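Local coordinates for Tat pathway signal sequence domain protein (Parabacteroides merdae, PDB 4Q9A) that is probably a hydrolase of the GDSL-like lipase/acylhydrolase family, likely to cleave ester bonds, at residues A[125-130]-A[174-179]; A[99-104]-A[141-146]; A[146-151]-A[168-173]. All coordinates share one frame; numbering follows the deposited sequence.

Contact 1. Residues A[125-130]-A[174-179]; sequences NDLRAL and RKLSEE
The guanidinium of Arg128 and the carboxylate of Glu179 lie nearly coplanar, 20° apart, and meet at their edges. Arg128 grips side-on with two nitrogens. Arg128 NE donates to Glu179 OE1 at 2.9 Å, close to the guanidinium plane and onto the syn lone pair. The second bond, Arg128 NH2 to Glu179 OE2, is longer at 3.3 Å and more bent. Leu176 CD2 sits oblique to the guanidinium, 3.6 Å from Arg128 NE. The Arg128 chain leaves with CG anti to the backbone N (chi1 -177°) and then bends at chi3, which turns its end toward helix 167-179. Lys175 NZ stands 4.1 Å from Arg128 NH2. These like charges share Glu124, which forms salt bridges with both, so their repulsion is probably offset. With an alanine in place of Arg128, Glu179 would probably lose its mate, Glu124 one of its two cations and Leu176 part of its cover. On the buried side, Leu176 CD1 packs against Leu127 CB at 3.8 Å. The two helix segments run at 26° with axes 10.5 Å apart. Such near-parallel helices side by side on one face of a parallel sheet are characteristic of the three-layer alpha/beta/alpha fold of SGNH hydrolases.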
loop_
_atom_site.group_PDB
_atom_site.type_symbol
_atom_site.label_atom_id
_atom_site.label_comp_id
_atom_site.label_asym_id
_atom_site.label_seq_id
_atom_site.Cartn_x
_atom_site.Cartn_y
_atom_site.Cartn_z
ATOM N N ASN A 125 3.275 -29.788 15.749
ATOM C CA ASN A 125 2.595 -30.029 17.020
ATOM C C ASN A 125 2.236 -28.726 17.738
ATOM O O ASN A 125 1.113 -28.593 18.225
ATOM C CB ASN A 125 3.441 -30.918 17.927
ATOM C CG ASN A 125 3.551 -32.332 17.431
ATOM O OD1 ASN A 125 2.560 -32.958 17.029
ATOM N ND2 ASN A 125 4.753 -32.871 17.475
ATOM N N ASP A 126 3.176 -27.772 17.773
ATOM C CA ASP A 126 3.000 -26.466 18.417
ATOM C C ASP A 126 1.897 -25.638 17.742
ATOM O O ASP A 126 1.086 -25.015 18.451
ATOM C CB ASP A 126 4.318 -25.678 18.449
ATOM C CG ASP A 126 5.345 -26.136 19.488
ATOM O OD1 ASP A 126 5.163 -27.239 20.075
ATOM O OD2 ASP A 126 6.344 -25.411 19.693
ATOM N N LEU A 127 1.849 -25.656 16.384
ATOM C CA LEU A 127 0.844 -24.926 15.605
ATOM C C LEU A 127 -0.544 -25.551 15.804
ATOM O O LEU A 127 -1.513 -24.818 16.021
ATOM C CB LEU A 127 1.235 -24.870 14.117
ATOM C CG LEU A 127 0.619 -23.749 13.227
ATOM C CD1 LEU A 127 0.486 -22.401 13.956
ATOM C CD2 LEU A 127 1.434 -23.562 11.972
ATOM N N ARG A 128 -0.603 -26.903 15.837
ATOM C CA ARG A 128 -1.831 -27.646 16.085
ATOM C C ARG A 128 -2.400 -27.181 17.425
ATOM O O ARG A 128 -3.564 -26.770 17.502
ATOM C CB ARG A 128 -1.582 -29.172 16.072
ATOM C CG ARG A 128 -2.875 -29.972 16.268
ATOM C CD ARG A 128 -2.761 -31.459 15.964
ATOM N NE ARG A 128 -2.334 -31.709 14.584
ATOM C CZ ARG A 128 -1.183 -32.291 14.246
ATOM N NH1 ARG A 128 -0.355 -32.743 15.189
ATOM N NH2 ARG A 128 -0.861 -32.447 12.966
ATOM N N ALA A 129 -1.526 -27.172 18.453
ATOM C CA ALA A 129 -1.823 -26.775 19.822
ATOM C C ALA A 129 -2.316 -25.333 19.875
ATOM O O ALA A 129 -3.337 -25.087 20.531
ATOM C CB ALA A 129 -0.596 -26.959 20.696
ATOM N N LEU A 130 -1.628 -24.403 19.153
ATOM C CA LEU A 130 -1.998 -22.978 19.076
ATOM C C LEU A 130 -3.370 -22.767 18.403
ATOM O O LEU A 130 -4.150 -21.923 18.848
ATOM C CB LEU A 130 -0.931 -22.156 18.333
ATOM C CG LEU A 130 -1.059 -20.609 18.418
ATOM C CD1 LEU A 130 -1.011 -20.119 19.836
ATOM C CD2 LEU A 130 0.044 -19.915 17.635
ATOM N N ARG A 174 -0.245 -26.367 5.431
ATOM C CA ARG A 174 -1.399 -26.744 4.621
ATOM C C ARG A 174 -2.249 -27.799 5.321
ATOM O O ARG A 174 -3.473 -27.641 5.362
ATOM C CB ARG A 174 -0.981 -27.237 3.233
ATOM C CG ARG A 174 -2.174 -27.469 2.303
ATOM C CD ARG A 174 -1.772 -27.967 0.929
ATOM N NE ARG A 174 -1.062 -26.949 0.148
ATOM C CZ ARG A 174 -1.650 -25.971 -0.539
ATOM N NH1 ARG A 174 -2.975 -25.852 -0.539
ATOM N NH2 ARG A 174 -0.916 -25.093 -1.217
ATOM N N LYS A 175 -1.608 -28.864 5.863
ATOM C CA LYS A 175 -2.263 -29.987 6.561
ATOM C C LYS A 175 -3.140 -29.473 7.715
ATOM O O LYS A 175 -4.258 -29.967 7.916
ATOM C CB LYS A 175 -1.193 -30.961 7.094
ATOM C CG LYS A 175 -1.708 -32.200 7.827
ATOM C CD LYS A 175 -0.536 -32.990 8.429
ATOM C CE LYS A 175 -0.951 -34.214 9.210
ATOM N NZ LYS A 175 0.226 -34.904 9.809
ATOM N N LEU A 176 -2.632 -28.451 8.429
ATOM C CA LEU A 176 -3.312 -27.884 9.567
ATOM C C LEU A 176 -4.445 -26.975 9.136
ATOM O O LEU A 176 -5.480 -26.952 9.809
ATOM C CB LEU A 176 -2.319 -27.175 10.481
ATOM C CG LEU A 176 -1.395 -28.135 11.241
ATOM C CD1 LEU A 176 -0.180 -27.423 11.756
ATOM C CD2 LEU A 176 -2.147 -28.891 12.377
ATOM N N SER A 177 -4.292 -26.269 7.994
ATOM C CA SER A 177 -5.377 -25.430 7.461
ATOM C C SER A 177 -6.579 -26.334 7.119
ATOM O O SER A 177 -7.721 -25.929 7.317
ATOM C CB SER A 177 -4.922 -24.618 6.249
ATOM O OG SER A 177 -4.958 -25.384 5.058
ATOM N N GLU A 178 -6.298 -27.575 6.669
ATOM C CA GLU A 178 -7.309 -28.572 6.329
ATOM C C GLU A 178 -7.980 -29.087 7.611
ATOM O O GLU A 178 -9.214 -29.082 7.690
ATOM C CB GLU A 178 -6.704 -29.739 5.516
ATOM C CG GLU A 178 -6.294 -29.388 4.090
ATOM C CD GLU A 178 -5.143 -30.177 3.478
ATOM O OE1 GLU A 178 -4.738 -31.218 4.046
ATOM O OE2 GLU A 178 -4.648 -29.750 2.409
ATOM N N GLU A 179 -7.164 -29.493 8.622
ATOM C CA GLU A 179 -7.602 -30.027 9.921
ATOM C C GLU A 179 -8.578 -29.112 10.630
ATOM O O GLU A 179 -9.596 -29.586 11.140
ATOM C CB GLU A 179 -6.399 -30.262 10.850
ATOM C CG GLU A 179 -5.562 -31.489 10.524
ATOM C CD GLU A 179 -4.476 -31.828 11.530
ATOM O OE1 GLU A 179 -4.560 -31.345 12.684
ATOM O OE2 GLU A 179 -3.585 -32.642 11.187
#

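Contact 2. Residues A[99-104]-A[141-146]; sequences LSILIG and TQIVLC
Leu99 is held to strand 142-146 through both its backbone N and its O. Leu99 N donates to Gln142 O, and Leu99 O accepts from Val144 N at 2.8 Å. The same oxygen receives a CA-H...O contact from Ile143. Leu99 CB also touches Thr141 CG2 at 3.6 Å. Ser100 pairs with Val144 on the other face of the sheet. Its OG lies anti to the backbone N (chi1 171°) and comes within 3.8 Å of Cys146 SG; its hydrogen-bond partner is Trp222 on helix 212-226. Ile101 repeats the pattern of Leu99: Ile101 N donates to Val144 O, and Ile101 O accepts from Cys146 N at 2.8 Å. Its side chain reaches two neighbours on the face of Leu99 and Ile143. Ile101 CD1 meets Ile143 CG2 at 4.1 Å, and Ile101 CB meets Leu145 CD1 at 4.0 Å. Leu102 sets CD1 against Cys146 CB at 3.7 Å, and Phe187 touches both residues. The strands are neighbours in the parallel sheet of an SGNH-type alpha/beta/alpha domain, with helices 106-113 and 120-137 in the connection between them, the second packed on Leu99 and Ile143. The four N-H...O bonds are all close to straight, 162° to 165°. The contact is therefore buried and mostly apolar, and its backbone N-H and C=O groups are paired within the sheet.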
loop_
_atom_site.group_PDB
_atom_site.type_symbol
_atom_site.label_atom_id
_atom_site.label_comp_id
_atom_site.label_asym_id
_atom_site.label_seq_id
_atom_site.Cartn_x
_atom_site.Cartn_y
_atom_site.Cartn_z
ATOM N N LEU A 99 -8.638 -13.621 12.237
ATOM C CA LEU A 99 -7.257 -13.715 12.691
ATOM C C LEU A 99 -6.388 -14.323 11.581
ATOM O O LEU A 99 -6.745 -15.337 11.007
ATOM C CB LEU A 99 -7.190 -14.545 14.002
ATOM C CG LEU A 99 -5.820 -15.016 14.492
ATOM C CD1 LEU A 99 -4.990 -13.865 15.050
ATOM C CD2 LEU A 99 -5.978 -16.100 15.498
ATOM N N SER A 100 -5.259 -13.686 11.284
ATOM C CA SER A 100 -4.331 -14.112 10.242
ATOM C C SER A 100 -2.995 -14.486 10.877
ATOM O O SER A 100 -2.456 -13.733 11.701
ATOM C CB SER A 100 -4.160 -13.026 9.180
ATOM O OG SER A 100 -3.104 -13.349 8.292
ATOM N N ILE A 101 -2.483 -15.672 10.517
ATOM C CA ILE A 101 -1.233 -16.182 11.069
ATOM C C ILE A 101 -0.271 -16.559 9.944
ATOM O O ILE A 101 -0.634 -17.314 9.039
ATOM C CB ILE A 101 -1.483 -17.381 12.045
ATOM C CG1 ILE A 101 -2.427 -16.965 13.201
ATOM C CG2 ILE A 101 -0.141 -17.981 12.583
ATOM C CD1 ILE A 101 -3.194 -18.064 13.818
ATOM N N LEU A 102 0.956 -16.033 10.025
ATOM C CA LEU A 102 2.058 -16.350 9.119
ATOM C C LEU A 102 3.252 -16.660 10.005
ATOM O O LEU A 102 3.835 -15.751 10.591
ATOM C CB LEU A 102 2.350 -15.214 8.099
ATOM C CG LEU A 102 3.611 -15.356 7.228
ATOM C CD1 LEU A 102 3.547 -16.596 6.316
ATOM C CD2 LEU A 102 3.851 -14.119 6.403
ATOM N N ILE A 103 3.565 -17.945 10.158
ATOM C CA ILE A 103 4.654 -18.399 11.012
ATOM C C ILE A 103 5.236 -19.706 10.440
ATOM O O ILE A 103 4.486 -20.516 9.858
ATOM C CB ILE A 103 4.156 -18.527 12.495
ATOM C CG1 ILE A 103 5.285 -18.368 13.518
ATOM C CG2 ILE A 103 3.273 -19.734 12.768
ATOM C CD1 ILE A 103 5.609 -16.901 13.883
ATOM N N GLY A 104 6.559 -19.872 10.579
ATOM C CA GLY A 104 7.237 -21.068 10.109
ATOM C C GLY A 104 8.637 -20.908 9.572
ATOM O O GLY A 104 9.431 -21.851 9.653
ATOM N N THR A 141 -13.975 -17.068 15.752
ATOM C CA THR A 141 -12.917 -16.454 14.967
ATOM C C THR A 141 -12.673 -17.255 13.679
ATOM O O THR A 141 -12.543 -18.497 13.706
ATOM C CB THR A 141 -11.639 -16.307 15.799
ATOM O OG1 THR A 141 -11.945 -15.450 16.908
ATOM C CG2 THR A 141 -10.480 -15.698 14.999
ATOM N N GLN A 142 -12.618 -16.513 12.565
ATOM C CA GLN A 142 -12.292 -17.015 11.258
ATOM C C GLN A 142 -10.780 -16.903 11.117
ATOM O O GLN A 142 -10.231 -15.798 11.208
ATOM C CB GLN A 142 -13.032 -16.205 10.197
ATOM C CG GLN A 142 -14.529 -16.380 10.212
ATOM C CD GLN A 142 -15.172 -15.547 9.134
ATOM O OE1 GLN A 142 -15.121 -15.868 7.935
ATOM N NE2 GLN A 142 -15.808 -14.465 9.534
ATOM N N ILE A 143 -10.095 -18.052 10.957
ATOM C CA ILE A 143 -8.641 -18.076 10.822
ATOM C C ILE A 143 -8.223 -18.130 9.325
ATOM O O ILE A 143 -8.804 -18.860 8.509
ATOM C CB ILE A 143 -7.984 -19.227 11.639
ATOM C CG1 ILE A 143 -8.490 -19.259 13.081
ATOM C CG2 ILE A 143 -6.452 -19.123 11.599
ATOM C CD1 ILE A 143 -8.090 -20.495 13.860
ATOM N N VAL A 144 -7.198 -17.317 9.008
ATOM C CA VAL A 144 -6.489 -17.198 7.747
ATOM C C VAL A 144 -5.082 -17.656 8.074
ATOM O O VAL A 144 -4.339 -16.923 8.723
ATOM C CB VAL A 144 -6.512 -15.771 7.113
ATOM C CG1 VAL A 144 -5.898 -15.789 5.729
ATOM C CG2 VAL A 144 -7.910 -15.198 7.055
ATOM N N LEU A 145 -4.750 -18.899 7.702
ATOM C CA LEU A 145 -3.421 -19.464 7.901
ATOM C C LEU A 145 -2.638 -19.296 6.604
ATOM O O LEU A 145 -3.111 -19.714 5.547
ATOM C CB LEU A 145 -3.498 -20.929 8.355
ATOM C CG LEU A 145 -2.193 -21.523 8.886
ATOM C CD1 LEU A 145 -1.759 -20.871 10.199
ATOM C CD2 LEU A 145 -2.304 -23.011 9.033
ATOM N N CYS A 146 -1.475 -18.629 6.678
ATOM C CA CYS A 146 -0.617 -18.317 5.532
ATOM C C CYS A 146 0.522 -19.327 5.375
ATOM O O CYS A 146 1.084 -19.813 6.373
ATOM C CB CYS A 146 -0.064 -16.904 5.667
ATOM S SG CYS A 146 -1.326 -15.610 5.762
#

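Contact 3. Residues A[146-151]-A[168-173]; sequences CEPFTL and EFRKSA
Arg170 and Glu147 approach with their flat ends turned 43° apart, where the loop after strand 142-146 meets helix 167-179. In this alpha/beta/alpha fold of the SGNH hydrolase clan, the loop leaves the C-terminal end of a central parallel strand and runs alongside a helix of the outer layer. Glu147 has CG anti to the backbone N (chi1 -170°) and an extended chain, which carries its carboxylate to the helix. There Glu147 OE2 lies 3.3 Å from Arg170 NE. The salt bridge includes a weak hydrogen bond, bent to 135° at the hydrogen. The carboxylate oxygen lies oblique to the guanidinium, so the two groups do not form the flat, two-bond pairing of which arginine is capable. Glu147 OE1 accepts a hydrogen bond from the backbone N of Gln188, so the two oxygens of one carboxylate tie the loop to two helices. This second bond would be expected to limit how far the carboxylate can turn toward Arg170.

The Arg170 chain bends at chi3 beside the loop. Its CG lies 3.2 Å from Pro148 O, and that oxygen is also at the guanidinium edge, near its plane. The apolar part of the contact is made by the proline ring. Pro148 CG faces the backbone of the helix, 4.2 Å from Phe169 O. Tyr123 and Phe166 also touch the proline. Phe169 turns the end of its side chain away from the loop and meets the rings of Tyr108 and Tyr123. One turn further along, Ala173 points toward the loop. Ala173 CB lies 3.6 Å from Pro148 CD.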
loop_
_atom_site.group_PDB
_atom_site.type_symbol
_atom_site.label_atom_id
_atom_site.label_comp_id
_atom_site.label_asym_id
_atom_site.label_seq_id
_atom_site.Cartn_x
_atom_site.Cartn_y
_atom_site.Cartn_z
ATOM N N CYS A 146 -1.475 -18.629 6.678
ATOM C CA CYS A 146 -0.617 -18.317 5.532
ATOM C C CYS A 146 0.522 -19.327 5.375
ATOM O O CYS A 146 1.084 -19.813 6.373
ATOM C CB CYS A 146 -0.064 -16.904 5.667
ATOM S SG CYS A 146 -1.326 -15.610 5.762
ATOM N N GLU A 147 0.883 -19.606 4.115
ATOM C CA GLU A 147 1.962 -20.533 3.783
ATOM C C GLU A 147 3.336 -19.875 4.032
ATOM O O GLU A 147 3.631 -18.848 3.395
ATOM C CB GLU A 147 1.854 -21.016 2.306
ATOM C CG GLU A 147 2.797 -22.153 1.946
ATOM C CD GLU A 147 2.746 -22.654 0.515
ATOM O OE1 GLU A 147 2.497 -21.839 -0.403
ATOM O OE2 GLU A 147 2.988 -23.865 0.309
ATOM N N PRO A 148 4.205 -20.472 4.901
ATOM C CA PRO A 148 5.585 -19.946 5.039
ATOM C C PRO A 148 6.327 -20.154 3.704
ATOM O O PRO A 148 6.020 -21.123 2.992
ATOM C CB PRO A 148 6.168 -20.760 6.190
ATOM C CG PRO A 148 5.379 -22.008 6.216
ATOM C CD PRO A 148 4.016 -21.714 5.678
ATOM N N PHE A 149 7.224 -19.227 3.311
ATOM C CA PHE A 149 7.846 -19.264 1.982
ATOM C C PHE A 149 9.298 -18.790 1.936
ATOM O O PHE A 149 9.779 -18.154 2.874
ATOM C CB PHE A 149 7.030 -18.338 1.036
ATOM C CG PHE A 149 6.953 -16.904 1.537
ATOM C CD1 PHE A 149 7.950 -15.984 1.225
ATOM C CD2 PHE A 149 5.927 -16.499 2.385
ATOM C CE1 PHE A 149 7.923 -14.691 1.759
ATOM C CE2 PHE A 149 5.893 -15.204 2.903
ATOM C CZ PHE A 149 6.891 -14.306 2.584
ATOM N N THR A 150 9.945 -18.988 0.766
ATOM C CA THR A 150 11.303 -18.534 0.437
ATOM C C THR A 150 11.477 -18.311 -1.066
ATOM O O THR A 150 10.885 -19.025 -1.886
ATOM C CB THR A 150 12.399 -19.527 0.878
ATOM O OG1 THR A 150 12.204 -20.769 0.192
ATOM C CG2 THR A 150 12.501 -19.709 2.396
ATOM N N LEU A 151 12.364 -17.368 -1.412
ATOM C CA LEU A 151 12.805 -17.084 -2.763
ATOM C C LEU A 151 14.270 -17.617 -2.838
ATOM O O LEU A 151 15.160 -17.102 -2.156
ATOM C CB LEU A 151 12.641 -15.590 -3.070
ATOM C CG LEU A 151 11.169 -15.100 -3.228
ATOM C CD1 LEU A 151 10.576 -14.589 -1.882
ATOM C CD2 LEU A 151 11.067 -14.014 -4.291
ATOM N N GLU A 168 8.630 -29.441 4.035
ATOM C CA GLU A 168 7.884 -30.175 5.061
ATOM C C GLU A 168 7.122 -29.221 5.963
ATOM O O GLU A 168 6.048 -29.576 6.456
ATOM C CB GLU A 168 8.826 -31.068 5.880
ATOM C CG GLU A 168 9.314 -32.279 5.092
ATOM C CD GLU A 168 8.237 -33.122 4.424
ATOM O OE1 GLU A 168 7.277 -33.525 5.119
ATOM O OE2 GLU A 168 8.342 -33.364 3.200
ATOM N N PHE A 169 7.667 -28.000 6.145
ATOM C CA PHE A 169 7.069 -26.921 6.929
ATOM C C PHE A 169 5.854 -26.358 6.192
ATOM O O PHE A 169 4.824 -26.107 6.814
ATOM C CB PHE A 169 8.103 -25.824 7.228
ATOM C CG PHE A 169 9.034 -26.159 8.378
ATOM C CD1 PHE A 169 10.051 -27.092 8.224
ATOM C CD2 PHE A 169 8.888 -25.542 9.613
ATOM C CE1 PHE A 169 10.889 -27.421 9.290
ATOM C CE2 PHE A 169 9.739 -25.860 10.677
ATOM C CZ PHE A 169 10.737 -26.797 10.506
ATOM N N ARG A 170 5.952 -26.222 4.861
ATOM C CA ARG A 170 4.848 -25.753 4.011
ATOM C C ARG A 170 3.719 -26.817 3.974
ATOM O O ARG A 170 2.534 -26.457 3.984
ATOM C CB ARG A 170 5.364 -25.438 2.602
ATOM C CG ARG A 170 6.401 -24.303 2.540
ATOM C CD ARG A 170 7.147 -24.232 1.209
ATOM N NE ARG A 170 6.269 -24.452 0.054
ATOM C CZ ARG A 170 6.408 -25.451 -0.814
ATOM N NH1 ARG A 170 7.411 -26.315 -0.690
ATOM N NH2 ARG A 170 5.554 -25.587 -1.821
ATOM N N LYS A 171 4.105 -28.129 3.968
ATOM C CA LYS A 171 3.200 -29.288 3.998
ATOM C C LYS A 171 2.358 -29.259 5.264
ATOM O O LYS A 171 1.161 -29.547 5.208
ATOM C CB LYS A 171 4.003 -30.607 3.959
ATOM C CG LYS A 171 4.254 -31.211 2.582
ATOM C CD LYS A 171 5.077 -32.512 2.708
ATOM C CE LYS A 171 5.411 -33.205 1.400
ATOM N NZ LYS A 171 6.299 -32.393 0.520
ATOM N N SER A 172 3.005 -28.932 6.406
ATOM C CA SER A 172 2.393 -28.892 7.720
ATOM C C SER A 172 1.406 -27.749 7.810
ATOM O O SER A 172 0.263 -27.966 8.235
ATOM C CB SER A 172 3.455 -28.783 8.810
ATOM O OG SER A 172 4.313 -29.909 8.777
ATOM N N ALA A 173 1.811 -26.555 7.367
ATOM C CA ALA A 173 0.921 -25.391 7.385
ATOM C C ALA A 173 -0.369 -25.709 6.622
ATOM O O ALA A 173 -1.457 -25.459 7.156
ATOM C CB ALA A 173 1.613 -24.177 6.789
#

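How the contacts relate
From the N terminus, strand 98-102 comes first, followed by helix 120-137 and strand 142-146. Contact 2 closes this loop by pairing the two strands. The chain then passes through the 146-151 loop to helix 167-179, whose first half closes contact 3. The second half of that helix returns to helix 120-137 and closes contact 1. Contact 3 is nested inside the loop of contact 1, contacts 1 and 2 cross, and contacts 2 and 3 follow in series, sharing Cys146. Leu145 packs against backbone atoms of Ala173 and Ser177, and Leu127 against Ile103. Together the contacts tie two central strands to the two helices on one face of the sheet.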